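Local coordinates for probable ABC transporter phosphite binding protein PhnD1 (Prochlorococcus marinus str. MIT 9301, PDB 5LQ5) that binds inorganic phosphite strongly, and methylphosphonate and phosphate only very weakly, probably as the periplasmic solute-binding component of an ABC transporter, at residues A[5-10]-A[39-44]; A[10-15]-A[44-49]; A[64-69]-A[123-128]. All blocks are in the same frame, centred on the assembly; numbering follows the deposited sequence.

In the fold
The three contacts lead from the edge of one lobe to the phosphite pocket. Contact 1 is partly buried and pairs the parallel strands 5-10 and 37-40 through their backbones, with water completing the link where they part. Contact 2, already buried, follows directly, sharing A10 and I44 with it, and replaces hydrogen bonds across the segments by apolar packing that positions a ligand-binding tyrosine. Contact 3 is fully buried, its centre about 10 Å from that of contact 2, and is carried mainly by polar groups, with L66 packed beside them: two helix starts, one from each lobe, meet beside the anion. Contacts 2 and 3 both touch phosphite, whereas contact 1 does not.

Contact 1 of 3, residues A[5-10]-A[39-44]; sequences VLKVGA and KYIPVI
Strands 5-10 and 37-40 are the parallel pair of a beta-alpha-beta unit connected through helix 16-34, and they meet with K7 beside K39 and V8 beside Y40. The backbone of K39 bonds to the residues flanking K7: K39 N donates to L6 O at 3.0 Å, and V8 N donates to K39 O at 2.9 Å. One step on, I41 N reaches V8 O at 2.9 Å in a nearly straight bond (169° at the hydrogen). Past this point water bridges the two segments. One molecule accepts from A10 N and donates to I41 O; a second donates to A10 O and is bonded to Y40 OH, which is also hydrogen-bonded to Q16 NE2. With CG of Y40 anti to its own backbone N (chi1 166°), the ring runs alongside strand 5-10, so that V8 O meets the ring edge near its plane, 3.4 Å from Y40 CD1, and CE1 approaches A10 CB at 4.5 Å. At the other end V5 CG1 lies alongside K39 CB at 4.0 Å. On its far side strand 5-10 bonds to 60-63; the order 37-40, 5-10, 60-63, 207-210 (antiparallel), 79-84 is the 2-1-3-5-4 of a type II periplasmic binding protein lobe.

Contact 2 of 3, residues A[10-15]-A[44-49]; sequences AIPDQN and INYIAA. With PO3 (phosphite ion), chain B.
The loop after strand 5-10 runs beside the start of helix 46-54, with I11 CA 5.2 Å from Y46 CA and P12 CA 5.9 Å from N45 CA, and no hydrogen bond passes between the two segments. Each backbone is shaped from within instead. P12 is the centre of an inverse gamma turn, closed by a weak bond from D13 N to I11 O, while N45 is the N-cap of the helix, its OD1 accepting from A48 N at 2.8 Å. This is the ligand-facing end of one lobe of a periplasmic binding protein, and the side chains bear on one ring, that of Y46. I11 covers a face: its CB sits 4.0 Å above the ring centre, only 5° off the normal, in a CH-pi contact. Because CG1 of I11 is held between the backbone N and the carbonyl carbon (chi1 53°), CD1 extends past the CE1-CZ edge on that same side of the ring, 3.5 Å from Y46 CE1, while CG2 lies over the same face and also touches the methyl of A49. P12 comes in obliquely, its CD 3.8 Å from Y46 CD2, and the CG of the same proline rests on the backbone of N45. D13 brings its CB to 3.2 Å from Y46 OH, but its carboxylate turns elsewhere, OD2 bonding to Y206. Held in this way, the phenol is aimed at the anion. Replacing Y46 with an alanine would probably leave a phosphite oxygen short of one donor and open a gap beneath I11 and beside P12. In the structure Y46 OH donates to O3 of phosphite at 2.6 Å, with O3 near the ring plane.

Contact 3 of 3, residues A[64-69]-A[123-128]; sequences GGLSGV and SENSTS. With PO3 (phosphite ion), chain B.
T127 and L66 meet where two helix N-termini, one from each lobe of this periplasmic binding protein, converge on the bound phosphite. The side chain of T127 starts at CB, 3.3 Å from O2 of the ion. Its CG2 lies anti to the backbone N, and the side chain also packs on I263. OG1, placed beside the backbone N by chi1 of -42°, is the working tip. It donates to phosphite O2 at 2.8 Å and accepts from L66 N at 2.8 Å in an almost linear bond (176° at the hydrogen), so one hydroxyl ties the 65-74 helix to the ligand. L66 itself lays CB and CD2 against N125 O. That carbonyl accepts a hydrogen bond from a water, which accepts from S67 N and donates to O2. G64 brings its CA to 3.4 Å from O2, where a side chain would collide with the ion. The start of helix 127-139 supplies further bonds, beside those from Y46 and H158: S126, the N-cap, donates from OG to O3 at 2.7 Å, and T127 N donates to O2. Backbone and side chain of S128 converge on O1, with S128 N at 2.9 Å and S128 OG at 2.7 Å from that oxygen.

Contact 1 of 3, residues A[5-10]-A[39-44]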
loop_
_atom_site.group_PDB
_atom_site.type_symbol
_atom_site.label_atom_id
_atom_site.label_comp_id
_atom_site.label_asym_id
_atom_site.label_seq_id
_atom_site.Cartn_x
_atom_site.Cartn_y
_atom_site.Cartn_z
ATOM N N VAL A 5 -9.532 9.378 -21.989
ATOM C CA VAL A 5 -8.236 9.140 -21.344
ATOM C C VAL A 5 -8.424 8.126 -20.210
ATOM O O VAL A 5 -9.327 8.289 -19.344
ATOM C CB VAL A 5 -7.670 10.430 -20.748
ATOM C CG1 VAL A 5 -6.337 10.159 -20.065
ATOM C CG2 VAL A 5 -7.506 11.497 -21.831
ATOM N N LEU A 6 -7.589 7.091 -20.211
ATOM C CA LEU A 6 -7.543 6.113 -19.115
ATOM C C LEU A 6 -6.650 6.702 -17.999
ATOM O O LEU A 6 -5.468 6.895 -18.172
ATOM C CB LEU A 6 -6.983 4.742 -19.559
ATOM C CG LEU A 6 -7.055 3.612 -18.527
ATOM C CD1 LEU A 6 -8.480 3.122 -18.314
ATOM C CD2 LEU A 6 -6.175 2.435 -18.950
ATOM N N LYS A 7 -7.247 6.922 -16.844
ATOM C CA LYS A 7 -6.632 7.684 -15.762
ATOM C C LYS A 7 -6.208 6.700 -14.684
ATOM O O LYS A 7 -7.020 5.982 -14.133
ATOM C CB LYS A 7 -7.617 8.725 -15.229
ATOM C CG LYS A 7 -8.036 9.772 -16.276
ATOM C CD LYS A 7 -9.197 10.624 -15.779
ATOM C CE LYS A 7 -10.161 10.954 -16.909
ATOM N NZ LYS A 7 -11.013 9.791 -17.269
ATOM N N VAL A 8 -4.904 6.629 -14.477
ATOM C CA VAL A 8 -4.238 5.762 -13.519
ATOM C C VAL A 8 -3.991 6.524 -12.231
ATOM O O VAL A 8 -3.575 7.680 -12.238
ATOM C CB VAL A 8 -2.918 5.198 -14.088
ATOM C CG1 VAL A 8 -2.084 4.436 -13.058
ATOM C CG2 VAL A 8 -3.189 4.288 -15.284
ATOM N N GLY A 9 -4.326 5.893 -11.118
ATOM C CA GLY A 9 -4.060 6.456 -9.784
ATOM C C GLY A 9 -3.414 5.418 -8.866
ATOM O O GLY A 9 -3.239 4.226 -9.226
ATOM N N ALA A 10 -3.063 5.875 -7.685
ATOM C CA ALA A 10 -2.415 5.029 -6.700
ATOM C C ALA A 10 -2.472 5.660 -5.325
ATOM O O ALA A 10 -2.341 6.872 -5.180
ATOM C CB ALA A 10 -0.982 4.807 -7.082
ATOM N N LYS A 39 -2.814 8.319 -18.513
ATOM C CA LYS A 39 -2.211 9.399 -17.729
ATOM C C LYS A 39 -2.268 9.054 -16.234
ATOM O O LYS A 39 -3.325 8.694 -15.732
ATOM C CB LYS A 39 -2.989 10.696 -17.997
ATOM C CG LYS A 39 -2.530 11.951 -17.274
ATOM C CD LYS A 39 -1.338 12.605 -17.941
ATOM C CE LYS A 39 -1.113 13.995 -17.364
ATOM N NZ LYS A 39 0.326 14.261 -17.152
ATOM N N TYR A 40 -1.122 9.123 -15.556
ATOM C CA TYR A 40 -1.071 8.994 -14.081
ATOM C C TYR A 40 -1.472 10.335 -13.454
ATOM O O TYR A 40 -0.911 11.392 -13.780
ATOM C CB TYR A 40 0.301 8.543 -13.587
ATOM C CG TYR A 40 0.536 8.705 -12.093
ATOM C CD1 TYR A 40 -0.345 8.140 -11.154
ATOM C CD2 TYR A 40 1.681 9.373 -11.608
ATOM C CE1 TYR A 40 -0.119 8.282 -9.801
ATOM C CE2 TYR A 40 1.903 9.506 -10.260
ATOM C CZ TYR A 40 0.983 8.956 -9.354
ATOM O OH TYR A 40 1.174 9.097 -7.989
ATOM N N ILE A 41 -2.425 10.285 -12.545
ATOM C CA ILE A 41 -2.976 11.457 -11.845
ATOM C C ILE A 41 -2.692 11.310 -10.339
ATOM O O ILE A 41 -3.431 10.599 -9.664
ATOM C CB ILE A 41 -4.507 11.578 -12.052
ATOM C CG1 ILE A 41 -4.909 11.469 -13.529
ATOM C CG2 ILE A 41 -5.062 12.830 -11.403
ATOM C CD1 ILE A 41 -4.304 12.495 -14.437
ATOM N N PRO A 42 -1.667 12.008 -9.791
ATOM C CA PRO A 42 -1.407 11.951 -8.342
ATOM C C PRO A 42 -2.552 12.470 -7.476
ATOM O O PRO A 42 -3.329 13.308 -7.900
ATOM C CB PRO A 42 -0.148 12.826 -8.157
ATOM C CG PRO A 42 0.462 12.913 -9.511
ATOM C CD PRO A 42 -0.705 12.895 -10.461
ATOM N N VAL A 43 -2.621 11.944 -6.258
ATOM C CA VAL A 43 -3.556 12.438 -5.237
ATOM C C VAL A 43 -2.834 12.799 -3.953
ATOM O O VAL A 43 -1.740 12.312 -3.702
ATOM C CB VAL A 43 -4.655 11.406 -4.950
ATOM C CG1 VAL A 43 -5.470 11.182 -6.221
ATOM C CG2 VAL A 43 -4.056 10.114 -4.359
ATOM N N ILE A 44 -3.504 13.560 -3.095
ATOM C CA ILE A 44 -2.848 14.048 -1.866
ATOM C C ILE A 44 -2.754 13.036 -0.722
ATOM O O ILE A 44 -1.834 13.131 0.084
ATOM C CB ILE A 44 -3.441 15.377 -1.334
ATOM C CG1 ILE A 44 -4.924 15.224 -0.984
ATOM C CG2 ILE A 44 -3.146 16.509 -2.320
ATOM C CD1 ILE A 44 -5.432 16.366 -0.110
HETATM O O HOH W 1 -3.214 8.724 -7.642
HETATM O O HOH W 2 -0.828 8.838 -6.265
#

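Contact 2 of 3, residues A[10-15]-A[44-49]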
loop_
_atom_site.group_PDB
_atom_site.type_symbol
_atom_site.label_atom_id
_atom_site.label_comp_id
_atom_site.label_asym_id
_atom_site.label_seq_id
_atom_site.Cartn_x
_atom_site.Cartn_y
_atom_site.Cartn_z
ATOM N N ALA A 10 -3.063 5.875 -7.685
ATOM C CA ALA A 10 -2.415 5.029 -6.700
ATOM C C ALA A 10 -2.472 5.660 -5.325
ATOM O O ALA A 10 -2.341 6.872 -5.180
ATOM C CB ALA A 10 -0.982 4.807 -7.082
ATOM N N ILE A 11 -2.624 4.838 -4.298
ATOM C CA ILE A 11 -2.472 5.346 -2.945
ATOM C C ILE A 11 -1.051 5.931 -2.788
ATOM O O ILE A 11 -0.073 5.323 -3.266
ATOM C CB ILE A 11 -2.775 4.310 -1.847
ATOM C CG1 ILE A 11 -1.964 3.020 -2.039
ATOM C CG2 ILE A 11 -4.296 4.028 -1.791
ATOM C CD1 ILE A 11 -1.957 2.149 -0.813
ATOM N N PRO A 12 -0.910 7.088 -2.126
ATOM C CA PRO A 12 0.398 7.741 -1.988
ATOM C C PRO A 12 1.179 7.188 -0.793
ATOM O O PRO A 12 1.345 7.835 0.241
ATOM C CB PRO A 12 0.025 9.204 -1.807
ATOM C CG PRO A 12 -1.325 9.172 -1.138
ATOM C CD PRO A 12 -2.018 7.963 -1.696
ATOM N N ASP A 13 1.653 5.955 -0.973
ATOM C CA ASP A 13 2.237 5.131 0.107
ATOM C C ASP A 13 3.742 5.334 0.269
ATOM O O ASP A 13 4.353 4.802 1.184
ATOM C CB ASP A 13 1.883 3.653 -0.071
ATOM C CG ASP A 13 2.620 2.984 -1.245
ATOM O OD1 ASP A 13 3.067 3.682 -2.178
ATOM O OD2 ASP A 13 2.765 1.757 -1.209
ATOM N N GLN A 14 4.304 6.096 -0.673
ATOM C CA GLN A 14 5.731 6.414 -0.749
ATOM C C GLN A 14 5.889 7.859 -1.234
ATOM O O GLN A 14 4.932 8.471 -1.663
ATOM C CB GLN A 14 6.433 5.420 -1.707
ATOM C CG GLN A 14 6.467 4.018 -1.116
ATOM C CD GLN A 14 6.835 2.995 -2.147
ATOM O OE1 GLN A 14 5.986 2.350 -2.757
ATOM N NE2 GLN A 14 8.082 2.839 -2.335
ATOM N N ASN A 15 7.107 8.384 -1.195
ATOM C CA ASN A 15 7.374 9.716 -1.664
ATOM C C ASN A 15 6.976 9.878 -3.130
ATOM O O ASN A 15 7.074 8.928 -3.940
ATOM C CB ASN A 15 8.840 10.083 -1.484
ATOM C CG ASN A 15 9.242 10.220 -0.021
ATOM O OD1 ASN A 15 8.426 10.535 0.861
ATOM N ND2 ASN A 15 10.485 10.005 0.235
ATOM N N ILE A 44 -3.504 13.560 -3.095
ATOM C CA ILE A 44 -2.848 14.048 -1.866
ATOM C C ILE A 44 -2.754 13.036 -0.722
ATOM O O ILE A 44 -1.834 13.131 0.084
ATOM C CB ILE A 44 -3.441 15.377 -1.334
ATOM C CG1 ILE A 44 -4.924 15.224 -0.984
ATOM C CG2 ILE A 44 -3.146 16.509 -2.320
ATOM C CD1 ILE A 44 -5.432 16.366 -0.110
ATOM N N ASN A 45 -3.701 12.082 -0.643
ATOM C CA ASN A 45 -3.746 11.129 0.491
ATOM C C ASN A 45 -4.561 9.886 0.118
ATOM O O ASN A 45 -5.085 9.798 -1.002
ATOM C CB ASN A 45 -4.218 11.818 1.773
ATOM C CG ASN A 45 -5.615 12.404 1.670
ATOM O OD1 ASN A 45 -6.488 11.875 0.965
ATOM N ND2 ASN A 45 -5.835 13.517 2.355
ATOM N N TYR A 46 -4.613 8.903 1.024
ATOM C CA TYR A 46 -5.312 7.660 0.722
ATOM C C TYR A 46 -6.809 7.895 0.505
ATOM O O TYR A 46 -7.398 7.265 -0.342
ATOM C CB TYR A 46 -5.144 6.645 1.826
ATOM C CG TYR A 46 -3.822 5.852 1.889
ATOM C CD1 TYR A 46 -3.831 4.474 2.114
ATOM C CD2 TYR A 46 -2.584 6.466 1.803
ATOM C CE1 TYR A 46 -2.669 3.765 2.230
ATOM C CE2 TYR A 46 -1.408 5.760 1.991
ATOM C CZ TYR A 46 -1.443 4.402 2.180
ATOM O OH TYR A 46 -0.284 3.663 2.342
ATOM N N ILE A 47 -7.402 8.812 1.275
ATOM C CA ILE A 47 -8.827 9.079 1.120
ATOM C C ILE A 47 -9.102 9.599 -0.276
ATOM O O ILE A 47 -10.089 9.228 -0.897
ATOM C CB ILE A 47 -9.347 10.030 2.203
ATOM C CG1 ILE A 47 -9.435 9.288 3.509
ATOM C CG2 ILE A 47 -10.714 10.598 1.838
ATOM C CD1 ILE A 47 -9.651 10.195 4.716
ATOM N N ALA A 48 -8.224 10.455 -0.752
ATOM C CA ALA A 48 -8.376 11.056 -2.094
ATOM C C ALA A 48 -8.316 9.991 -3.204
ATOM O O ALA A 48 -8.903 10.162 -4.281
ATOM C CB ALA A 48 -7.350 12.146 -2.340
ATOM N N ALA A 49 -7.555 8.935 -2.978
ATOM C CA ALA A 49 -7.516 7.829 -3.940
ATOM C C ALA A 49 -8.866 7.110 -4.022
ATOM O O ALA A 49 -9.396 6.857 -5.109
ATOM C CB ALA A 49 -6.385 6.876 -3.594
HETATM P P PO3 B . -1.059 -0.236 2.276
HETATM O O1 PO3 B . -0.369 -1.464 2.959
HETATM O O2 PO3 B . -2.633 -0.191 2.447
HETATM O O3 PO3 B . -0.397 1.099 2.718
#

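Contact 3 of 3, residues A[64-69]-A[123-128]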
loop_
_atom_site.group_PDB
_atom_site.type_symbol
_atom_site.label_atom_id
_atom_site.label_comp_id
_atom_site.label_asym_id
_atom_site.label_seq_id
_atom_site.Cartn_x
_atom_site.Cartn_y
_atom_site.Cartn_z
ATOM N N GLY A 64 -4.130 -0.332 -1.654
ATOM C CA GLY A 64 -3.823 -1.232 -0.600
ATOM C C GLY A 64 -5.033 -2.123 -0.313
ATOM O O GLY A 64 -6.110 -1.911 -0.879
ATOM N N GLY A 65 -4.878 -3.077 0.597
ATOM C CA GLY A 65 -5.993 -3.978 0.942
ATOM C C GLY A 65 -7.216 -3.243 1.473
ATOM O O GLY A 65 -8.317 -3.359 0.925
ATOM N N LEU A 66 -6.976 -2.424 2.512
ATOM C CA LEU A 66 -8.065 -1.678 3.143
ATOM C C LEU A 66 -8.670 -0.660 2.209
ATOM O O LEU A 66 -9.880 -0.549 2.064
ATOM C CB LEU A 66 -7.632 -1.005 4.459
ATOM C CG LEU A 66 -8.691 -0.174 5.194
ATOM C CD1 LEU A 66 -9.895 -1.039 5.576
ATOM C CD2 LEU A 66 -8.069 0.433 6.434
ATOM N N SER A 67 -7.816 0.138 1.581
ATOM C CA SER A 67 -8.352 1.217 0.722
ATOM C C SER A 67 -9.057 0.632 -0.522
ATOM O O SER A 67 -10.039 1.212 -1.031
ATOM C CB SER A 67 -7.210 2.177 0.323
ATOM O OG SER A 67 -6.045 1.518 -0.180
ATOM N N GLY A 68 -8.579 -0.510 -1.014
ATOM C CA GLY A 68 -9.260 -1.160 -2.125
ATOM C C GLY A 68 -10.639 -1.711 -1.746
ATOM O O GLY A 68 -11.609 -1.593 -2.499
ATOM N N VAL A 69 -10.733 -2.284 -0.547
ATOM C CA VAL A 69 -12.036 -2.701 0.026
ATOM C C VAL A 69 -12.971 -1.497 0.149
ATOM O O VAL A 69 -14.108 -1.527 -0.299
ATOM C CB VAL A 69 -11.849 -3.410 1.359
ATOM C CG1 VAL A 69 -13.179 -3.532 2.110
ATOM C CG2 VAL A 69 -11.226 -4.787 1.138
ATOM N N SER A 123 -0.428 5.968 7.065
ATOM C CA SER A 123 -1.775 6.503 6.855
ATOM C C SER A 123 -2.786 5.836 7.755
ATOM O O SER A 123 -2.717 4.635 7.976
ATOM C CB SER A 123 -2.228 6.315 5.408
ATOM O OG SER A 123 -3.609 6.702 5.228
ATOM N N GLU A 124 -3.776 6.619 8.176
ATOM C CA GLU A 124 -4.880 6.055 8.959
ATOM C C GLU A 124 -5.545 4.898 8.213
ATOM O O GLU A 124 -6.080 4.008 8.845
ATOM C CB GLU A 124 -5.958 7.126 9.194
ATOM C CG GLU A 124 -5.524 8.310 10.092
ATOM C CD GLU A 124 -4.858 9.483 9.370
ATOM O OE1 GLU A 124 -4.400 9.341 8.200
ATOM O OE2 GLU A 124 -4.792 10.576 10.005
ATOM N N ASN A 125 -5.490 4.918 6.862
ATOM C CA ASN A 125 -6.148 3.927 6.003
ATOM C C ASN A 125 -5.191 2.935 5.372
ATOM O O ASN A 125 -5.547 2.222 4.435
ATOM C CB ASN A 125 -7.012 4.661 4.939
ATOM C CG ASN A 125 -8.226 5.341 5.551
ATOM O OD1 ASN A 125 -8.928 4.763 6.335
ATOM N ND2 ASN A 125 -8.446 6.552 5.191
ATOM N N SER A 126 -3.995 2.867 5.919
ATOM C CA SER A 126 -2.962 1.891 5.445
ATOM C C SER A 126 -3.162 0.493 6.038
ATOM O O SER A 126 -3.401 0.342 7.242
ATOM C CB SER A 126 -1.553 2.378 5.776
ATOM O OG SER A 126 -0.601 1.405 5.368
ATOM N N THR A 127 -3.126 -0.510 5.178
ATOM C CA THR A 127 -3.170 -1.899 5.596
ATOM C C THR A 127 -1.909 -2.294 6.386
ATOM O O THR A 127 -1.995 -2.741 7.542
ATOM C CB THR A 127 -3.330 -2.836 4.371
ATOM O OG1 THR A 127 -4.295 -2.265 3.444
ATOM C CG2 THR A 127 -3.803 -4.220 4.845
ATOM N N SER A 128 -0.765 -2.131 5.721
ATOM C CA SER A 128 0.544 -2.509 6.275
ATOM C C SER A 128 1.157 -1.509 7.259
ATOM O O SER A 128 2.047 -1.846 8.031
ATOM C CB SER A 128 1.512 -2.793 5.147
ATOM O OG SER A 128 1.869 -1.622 4.431
HETATM P P PO3 B . -1.059 -0.236 2.276
HETATM O O1 PO3 B . -0.369 -1.464 2.959
HETATM O O2 PO3 B . -2.633 -0.191 2.447
HETATM O O3 PO3 B . -0.397 1.099 2.718
HETATM O O HOH W 3 -4.904 0.845 2.163
#